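Local coordinates for protein methanogen homoaconitase large subunit (Methanocaldococcus jannaschii, PDB 4KP2) that forms, with its small subunit, an iron-sulfur hydro-lyase that interconverts (R)-homocitrate, cis-homoaconitate and homoisocitrate on the way to 2-oxosuberate, at residues 222-230 with 322-330; 118-126 with 138-147. All coordinates share one frame; numbering follows the deposited sequence.

Interaction 1: residues 222-230 with 322-330; sequences MDGRLTLCN and SCTNGRLSD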
# COMPACT_ATOMS: atom_id res chain seq x y z
N MET A 222 -7.61 24.87 -9.92
CA MET A 222 -6.21 24.64 -9.58
C MET A 222 -5.77 23.20 -9.84
O MET A 222 -4.59 22.93 -10.03
CB MET A 222 -5.93 25.03 -8.12
CG MET A 222 -5.91 26.53 -7.90
SD MET A 222 -4.62 27.37 -8.84
CE MET A 222 -3.15 26.64 -8.12
N ASP A 223 -6.73 22.28 -9.86
CA ASP A 223 -6.44 20.88 -10.16
C ASP A 223 -5.95 20.74 -11.60
O ASP A 223 -5.16 19.84 -11.91
CB ASP A 223 -7.68 20.01 -9.94
CG ASP A 223 -8.11 19.95 -8.49
OD1 ASP A 223 -7.27 20.26 -7.61
OD2 ASP A 223 -9.27 19.58 -8.22
N GLY A 224 -6.42 21.62 -12.47
CA GLY A 224 -6.01 21.62 -13.86
C GLY A 224 -4.70 22.36 -14.07
O GLY A 224 -3.86 21.94 -14.86
N ARG A 225 -4.53 23.46 -13.35
CA ARG A 225 -3.32 24.27 -13.46
C ARG A 225 -2.11 23.55 -12.89
O ARG A 225 -0.99 23.73 -13.37
CB ARG A 225 -3.52 25.62 -12.77
CG ARG A 225 -4.61 26.47 -13.39
CD ARG A 225 -4.73 27.82 -12.70
NE ARG A 225 -5.78 28.64 -13.31
CZ ARG A 225 -6.09 29.87 -12.92
NH1 ARG A 225 -5.43 30.43 -11.91
NH2 ARG A 225 -7.05 30.54 -13.53
N LEU A 226 -2.34 22.74 -11.87
CA LEU A 226 -1.28 21.92 -11.28
C LEU A 226 -0.77 20.90 -12.29
O LEU A 226 0.42 20.60 -12.34
CB LEU A 226 -1.78 21.21 -10.02
CG LEU A 226 -1.34 21.78 -8.68
CD1 LEU A 226 -1.75 23.24 -8.54
CD2 LEU A 226 -1.91 20.95 -7.54
N THR A 227 -1.69 20.36 -13.09
CA THR A 227 -1.35 19.36 -14.09
C THR A 227 -0.51 19.95 -15.22
O THR A 227 0.47 19.34 -15.66
CB THR A 227 -2.61 18.72 -14.69
OG1 THR A 227 -3.39 18.12 -13.64
CG2 THR A 227 -2.25 17.65 -15.71
N LEU A 228 -0.89 21.14 -15.67
CA LEU A 228 -0.19 21.80 -16.77
C LEU A 228 1.24 22.17 -16.40
O LEU A 228 2.16 22.03 -17.22
CB LEU A 228 -0.96 23.05 -17.22
CG LEU A 228 -1.82 22.90 -18.47
CD1 LEU A 228 -2.80 21.74 -18.33
CD2 LEU A 228 -2.57 24.20 -18.76
N CYS A 229 1.44 22.64 -15.18
CA CYS A 229 2.76 23.05 -14.72
C CYS A 229 3.62 21.86 -14.32
O CYS A 229 4.84 21.96 -14.24
CB CYS A 229 2.65 24.04 -13.56
SG CYS A 229 1.85 25.60 -13.99
N ASN A 230 2.97 20.73 -14.06
CA ASN A 230 3.67 19.52 -13.64
C ASN A 230 4.46 18.88 -14.78
O ASN A 230 5.55 18.35 -14.57
CB ASN A 230 2.69 18.50 -13.05
CG ASN A 230 3.38 17.26 -12.53
OD1 ASN A 230 3.70 16.34 -13.29
ND2 ASN A 230 3.62 17.22 -11.23
N SER A 322 -1.00 10.08 -9.18
CA SER A 322 0.32 10.68 -8.97
C SER A 322 0.14 12.16 -8.66
O SER A 322 -0.96 12.60 -8.34
CB SER A 322 1.20 10.49 -10.20
OG SER A 322 0.66 11.15 -11.33
N CYS A 323 1.23 12.92 -8.75
CA CYS A 323 1.16 14.36 -8.54
C CYS A 323 0.35 15.01 -9.65
O CYS A 323 -0.27 16.06 -9.45
CB CYS A 323 2.56 14.96 -8.49
SG CYS A 323 2.58 16.76 -8.31
N THR A 324 0.36 14.38 -10.82
CA THR A 324 -0.36 14.89 -11.98
C THR A 324 -1.87 14.69 -11.83
O THR A 324 -2.65 15.62 -12.04
CB THR A 324 0.10 14.20 -13.27
OG1 THR A 324 -0.61 12.96 -13.43
CG2 THR A 324 1.59 13.92 -13.23
N ASN A 325 -2.26 13.48 -11.44
CA ASN A 325 -3.67 13.13 -11.33
C ASN A 325 -3.98 12.25 -10.13
O ASN A 325 -4.41 11.11 -10.28
CB ASN A 325 -4.16 12.45 -12.61
CG ASN A 325 -4.18 13.39 -13.80
OD1 ASN A 325 -3.61 13.09 -14.85
ND2 ASN A 325 -4.83 14.53 -13.64
N GLY A 326 -3.77 12.78 -8.93
CA GLY A 326 -4.03 12.04 -7.71
C GLY A 326 -4.95 12.77 -6.76
O GLY A 326 -5.21 12.31 -5.65
N ARG A 327 -5.44 13.93 -7.19
CA ARG A 327 -6.30 14.75 -6.35
C ARG A 327 -7.74 14.24 -6.34
O ARG A 327 -8.05 13.22 -6.97
CB ARG A 327 -6.25 16.21 -6.80
CG ARG A 327 -4.94 16.90 -6.45
CD ARG A 327 -4.74 18.16 -7.27
NE ARG A 327 -4.46 17.86 -8.67
CZ ARG A 327 -3.24 17.60 -9.15
NH1 ARG A 327 -2.20 17.60 -8.34
NH2 ARG A 327 -3.08 17.34 -10.44
N LEU A 328 -8.60 14.94 -5.62
CA LEU A 328 -9.99 14.52 -5.43
C LEU A 328 -10.75 14.43 -6.75
O LEU A 328 -11.45 13.45 -7.00
CB LEU A 328 -10.71 15.50 -4.49
CG LEU A 328 -11.60 14.91 -3.39
CD1 LEU A 328 -12.47 16.00 -2.78
CD2 LEU A 328 -12.46 13.77 -3.92
N SER A 329 -10.61 15.46 -7.58
CA SER A 329 -11.32 15.52 -8.85
C SER A 329 -10.94 14.36 -9.77
O SER A 329 -11.78 13.86 -10.51
CB SER A 329 -11.02 16.85 -9.55
OG SER A 329 -9.64 17.01 -9.78
N ASP A 330 -9.69 13.94 -9.70
CA ASP A 330 -9.21 12.83 -10.52
C ASP A 330 -9.81 11.51 -10.06
O ASP A 330 -10.17 10.66 -10.87
CB ASP A 330 -7.68 12.76 -10.48
CG ASP A 330 -7.02 14.05 -10.94
OD1 ASP A 330 -6.87 14.24 -12.16
OD2 ASP A 330 -6.65 14.87 -10.07

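Interaction 2: residues 118-126 with 138-147; sequences ICHQILAEN and DSHTCTHGAF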
# COMPACT_ATOMS: atom_id res chain seq x y z
N ILE A 118 2.01 13.09 -1.28
CA ILE A 118 3.09 13.48 -2.18
C ILE A 118 3.65 14.84 -1.78
O ILE A 118 2.91 15.73 -1.35
CB ILE A 118 2.59 13.53 -3.64
CG1 ILE A 118 1.92 12.21 -4.01
CG2 ILE A 118 3.74 13.82 -4.59
CD1 ILE A 118 1.38 12.18 -5.42
N CYS A 119 4.97 14.98 -1.90
CA CYS A 119 5.67 16.20 -1.51
C CYS A 119 5.11 17.46 -2.17
O CYS A 119 4.91 18.48 -1.52
CB CYS A 119 7.16 16.07 -1.84
SG CYS A 119 7.51 15.79 -3.59
N HIS A 120 4.85 17.37 -3.47
CA HIS A 120 4.33 18.52 -4.21
C HIS A 120 2.88 18.82 -3.84
O HIS A 120 2.47 19.97 -3.82
CB HIS A 120 4.45 18.28 -5.72
CG HIS A 120 5.86 18.12 -6.19
ND1 HIS A 120 6.91 18.84 -5.66
CD2 HIS A 120 6.39 17.33 -7.15
CE1 HIS A 120 8.03 18.49 -6.27
NE2 HIS A 120 7.75 17.58 -7.18
N GLN A 121 2.12 17.77 -3.56
CA GLN A 121 0.72 17.93 -3.18
C GLN A 121 0.60 18.58 -1.80
O GLN A 121 -0.23 19.46 -1.59
CB GLN A 121 0.00 16.58 -3.19
CG GLN A 121 -1.49 16.67 -2.90
CD GLN A 121 -2.25 17.46 -3.95
OE1 GLN A 121 -1.85 17.49 -5.12
NE2 GLN A 121 -3.34 18.09 -3.55
N ILE A 122 1.44 18.13 -0.87
CA ILE A 122 1.49 18.72 0.47
C ILE A 122 1.91 20.18 0.39
O ILE A 122 1.34 21.04 1.06
CB ILE A 122 2.48 17.96 1.37
CG1 ILE A 122 1.97 16.54 1.65
CG2 ILE A 122 2.69 18.70 2.68
CD1 ILE A 122 2.90 15.72 2.52
N LEU A 123 2.90 20.45 -0.45
CA LEU A 123 3.44 21.79 -0.63
C LEU A 123 2.37 22.73 -1.19
O LEU A 123 2.33 23.91 -0.86
CB LEU A 123 4.65 21.76 -1.56
CG LEU A 123 5.87 22.57 -1.15
CD1 LEU A 123 6.33 22.16 0.24
CD2 LEU A 123 7.00 22.39 -2.16
N ALA A 124 1.50 22.19 -2.03
CA ALA A 124 0.43 22.97 -2.64
C ALA A 124 -0.74 23.14 -1.67
O ALA A 124 -1.54 24.07 -1.81
CB ALA A 124 -0.04 22.31 -3.92
N GLU A 125 -0.83 22.25 -0.70
CA GLU A 125 -1.96 22.24 0.22
C GLU A 125 -1.78 23.15 1.44
O GLU A 125 -2.74 23.45 2.13
CB GLU A 125 -2.27 20.82 0.70
CG GLU A 125 -3.05 19.98 -0.29
CD GLU A 125 -3.35 18.60 0.25
OE1 GLU A 125 -2.99 18.32 1.41
OE2 GLU A 125 -3.95 17.79 -0.49
N ASN A 126 -0.55 23.58 1.70
CA ASN A 126 -0.28 24.31 2.93
C ASN A 126 0.98 25.18 2.95
O ASN A 126 1.40 25.63 4.01
CB ASN A 126 -0.25 23.33 4.11
CG ASN A 126 -0.68 23.97 5.42
OD1 ASN A 126 0.15 24.40 6.22
ND2 ASN A 126 -1.99 24.04 5.63
N ASP A 138 13.43 17.74 -6.44
CA ASP A 138 12.59 16.88 -7.25
C ASP A 138 12.47 17.47 -8.65
O ASP A 138 12.38 18.69 -8.81
CB ASP A 138 11.20 16.75 -6.62
CG ASP A 138 10.34 15.70 -7.30
OD1 ASP A 138 9.64 16.04 -8.26
OD2 ASP A 138 10.38 14.53 -6.86
N SER A 139 12.46 16.61 -9.66
CA SER A 139 12.44 17.06 -11.05
C SER A 139 11.08 17.62 -11.47
O SER A 139 10.91 18.06 -12.60
CB SER A 139 12.86 15.93 -11.99
OG SER A 139 12.02 14.80 -11.83
N HIS A 140 10.12 17.60 -10.55
CA HIS A 140 8.78 18.12 -10.84
C HIS A 140 8.35 19.19 -9.84
O HIS A 140 7.18 19.27 -9.47
CB HIS A 140 7.76 16.98 -10.88
CG HIS A 140 7.98 16.01 -11.99
ND1 HIS A 140 8.84 14.94 -11.89
CD2 HIS A 140 7.45 15.95 -13.24
CE1 HIS A 140 8.83 14.26 -13.02
NE2 HIS A 140 7.99 14.85 -13.86
N THR A 141 9.30 20.01 -9.41
CA THR A 141 9.01 21.13 -8.54
C THR A 141 8.31 22.23 -9.34
O THR A 141 7.69 23.13 -8.78
CB THR A 141 10.29 21.68 -7.88
OG1 THR A 141 11.06 20.59 -7.36
CG2 THR A 141 9.97 22.65 -6.76
N CYS A 142 8.40 22.12 -10.66
CA CYS A 142 7.78 23.08 -11.57
C CYS A 142 6.25 23.11 -11.45
O CYS A 142 5.60 24.01 -11.97
CB CYS A 142 8.17 22.77 -13.02
SG CYS A 142 7.83 21.06 -13.53
N THR A 143 5.70 22.11 -10.76
CA THR A 143 4.26 22.01 -10.53
C THR A 143 3.72 23.25 -9.82
O THR A 143 2.60 23.69 -10.08
CB THR A 143 3.93 20.76 -9.69
OG1 THR A 143 4.49 19.60 -10.32
CG2 THR A 143 2.42 20.58 -9.56
N HIS A 144 4.53 23.82 -8.93
CA HIS A 144 4.11 24.93 -8.09
C HIS A 144 4.13 26.27 -8.82
O HIS A 144 4.05 27.33 -8.20
CB HIS A 144 4.98 25.00 -6.84
CG HIS A 144 5.13 23.68 -6.15
ND1 HIS A 144 4.10 23.08 -5.45
CD2 HIS A 144 6.19 22.84 -6.06
CE1 HIS A 144 4.53 21.93 -4.96
NE2 HIS A 144 5.79 21.76 -5.31
N GLY A 145 4.24 26.22 -10.14
CA GLY A 145 4.16 27.42 -10.96
C GLY A 145 2.71 27.76 -11.24
O GLY A 145 2.41 28.79 -11.83
N ALA A 146 1.81 26.88 -10.80
CA ALA A 146 0.38 27.09 -10.97
C ALA A 146 -0.14 28.12 -9.98
O ALA A 146 -1.25 28.62 -10.11
CB ALA A 146 -0.36 25.78 -10.82
N PHE A 147 0.68 28.42 -8.97
CA PHE A 147 0.34 29.42 -7.97
C PHE A 147 0.84 30.80 -8.40
O PHE A 147 0.57 31.80 -7.74
CB PHE A 147 0.94 29.05 -6.62
CG PHE A 147 0.28 27.87 -5.97
CD1 PHE A 147 0.67 26.58 -6.29
CD2 PHE A 147 -0.72 28.05 -5.04
CE1 PHE A 147 0.06 25.49 -5.69
CE2 PHE A 147 -1.34 26.97 -4.43
CZ PHE A 147 -0.94 25.69 -4.76

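Interaction 1: residues 222-230 with 322-330
The guanidinium of Arg327 has the CB of Leu226 over one face, 3.9 Å above the plane and off-centre, and the OG1 of Thr227 at its edge. This is where helix 222-230 packs against the loop that carries Cys323, predicted to ligate the [4Fe-4S] cluster, in the alpha-beta-alpha sandwich of the aconitase family; helix 328-338 begins just beyond, with Arg327 as its N-cap residue. A bend at chi3 (-70°) turns the guanidinium back over its own loop, and NH1 reaches Cys323 O at 2.7 Å. Gln121 outside the segments accepts from the same NH1. The side chains of Asp223 and Arg327 run antiparallel alongside one another, leaving a long salt bridge, Asp223 OD1 to Arg327 NE 3.8 Å; a second long one, charge alone, joins Arg327 to Asp330 and probably helps balance the buried arginine. At the outer end, Ser329 OG donates to Asp223 OD2 (3.0 Å) from above the carboxylate plane, 48° out of it. The other end belongs to Asn230, whose side chain crosses that of Thr324 at about a right angle, OD1 meeting the Thr324 CG2 methyl at 3.2 Å. Asn405 donates to Asn230 OD1, while Asn230 ND2 lies 3.1 Å from Cys323 SG.

Interaction 2: residues 118-126 with 138-147
Next to the predicted [4Fe-4S] site, His120 spans from helix 119-126 to the loop 138-147, its side chain close to that of Cys323, one of the predicted cluster ligands. The ring's NE2 donates to Asp138 OD1 at 2.7 Å, a fairly straight bond (157°) that lies in the ring plane but meets the oxygen from above the carboxylate, the two planes being nearly perpendicular. The same OD1 takes the backbone N-H of His140, 2.8 Å away, which closes an Asx turn. Since the two donors come from opposite faces of the carboxylate, OD1 is gripped from both sides, which probably keeps the carboxylate in place as partner of the imidazole. The carbonyl oxygen of His140 lies over one face of the His120 ring, and Cys119 SG over the centre of the opposite face.

Here the loop after strand 133-136, in the parallel sheet of strand order 3-2-1-4-5, runs through a 3-10 turn at 141-143 and passes along the helix on its way to strand 150-153. The side chains of His144 and His120 cross at about a right angle, and their ring planes are inclined at 74°. His144 NE2 accepts only a weak, bent bond from His120 ND1 (3.1 Å), while its CE1 edge faces His120 O in the ring plane. Leu123 comes obliquely against this imidazole, Leu123 CD2 lying 3.4 Å from His144 NE2. With CG beside the backbone N (chi1 -71°), Phe147 carries its ring to Ala124, where CZ approaches the CB methyl at 3.6 Å; Arg256 donates to Ala124 O.

Both contacts are buried near the centre of the chain, about 10 Å apart between centres, and they touch. The probable hydrogen bond from Arg327 NH1 to Gln121 OE1 ties the cysteine loop of interaction 1 to helix 119-126 of interaction 2, while helix 222-230 lies against the 138-147 loop, with Arg225 O 3.3 Å from Ala146 CB. Cys323 belongs to the first contact and has His120 of the second beside it, so both border the predicted cluster site. Their chemistry differs: interaction 1 is largely polar, with an arginine between two carboxylates at long range and bonded to the loop carbonyl, and extends to partly exposed Asp223 and Ser329, whereas interaction 2 combines imidazoles, one carboxylate and apolar packing.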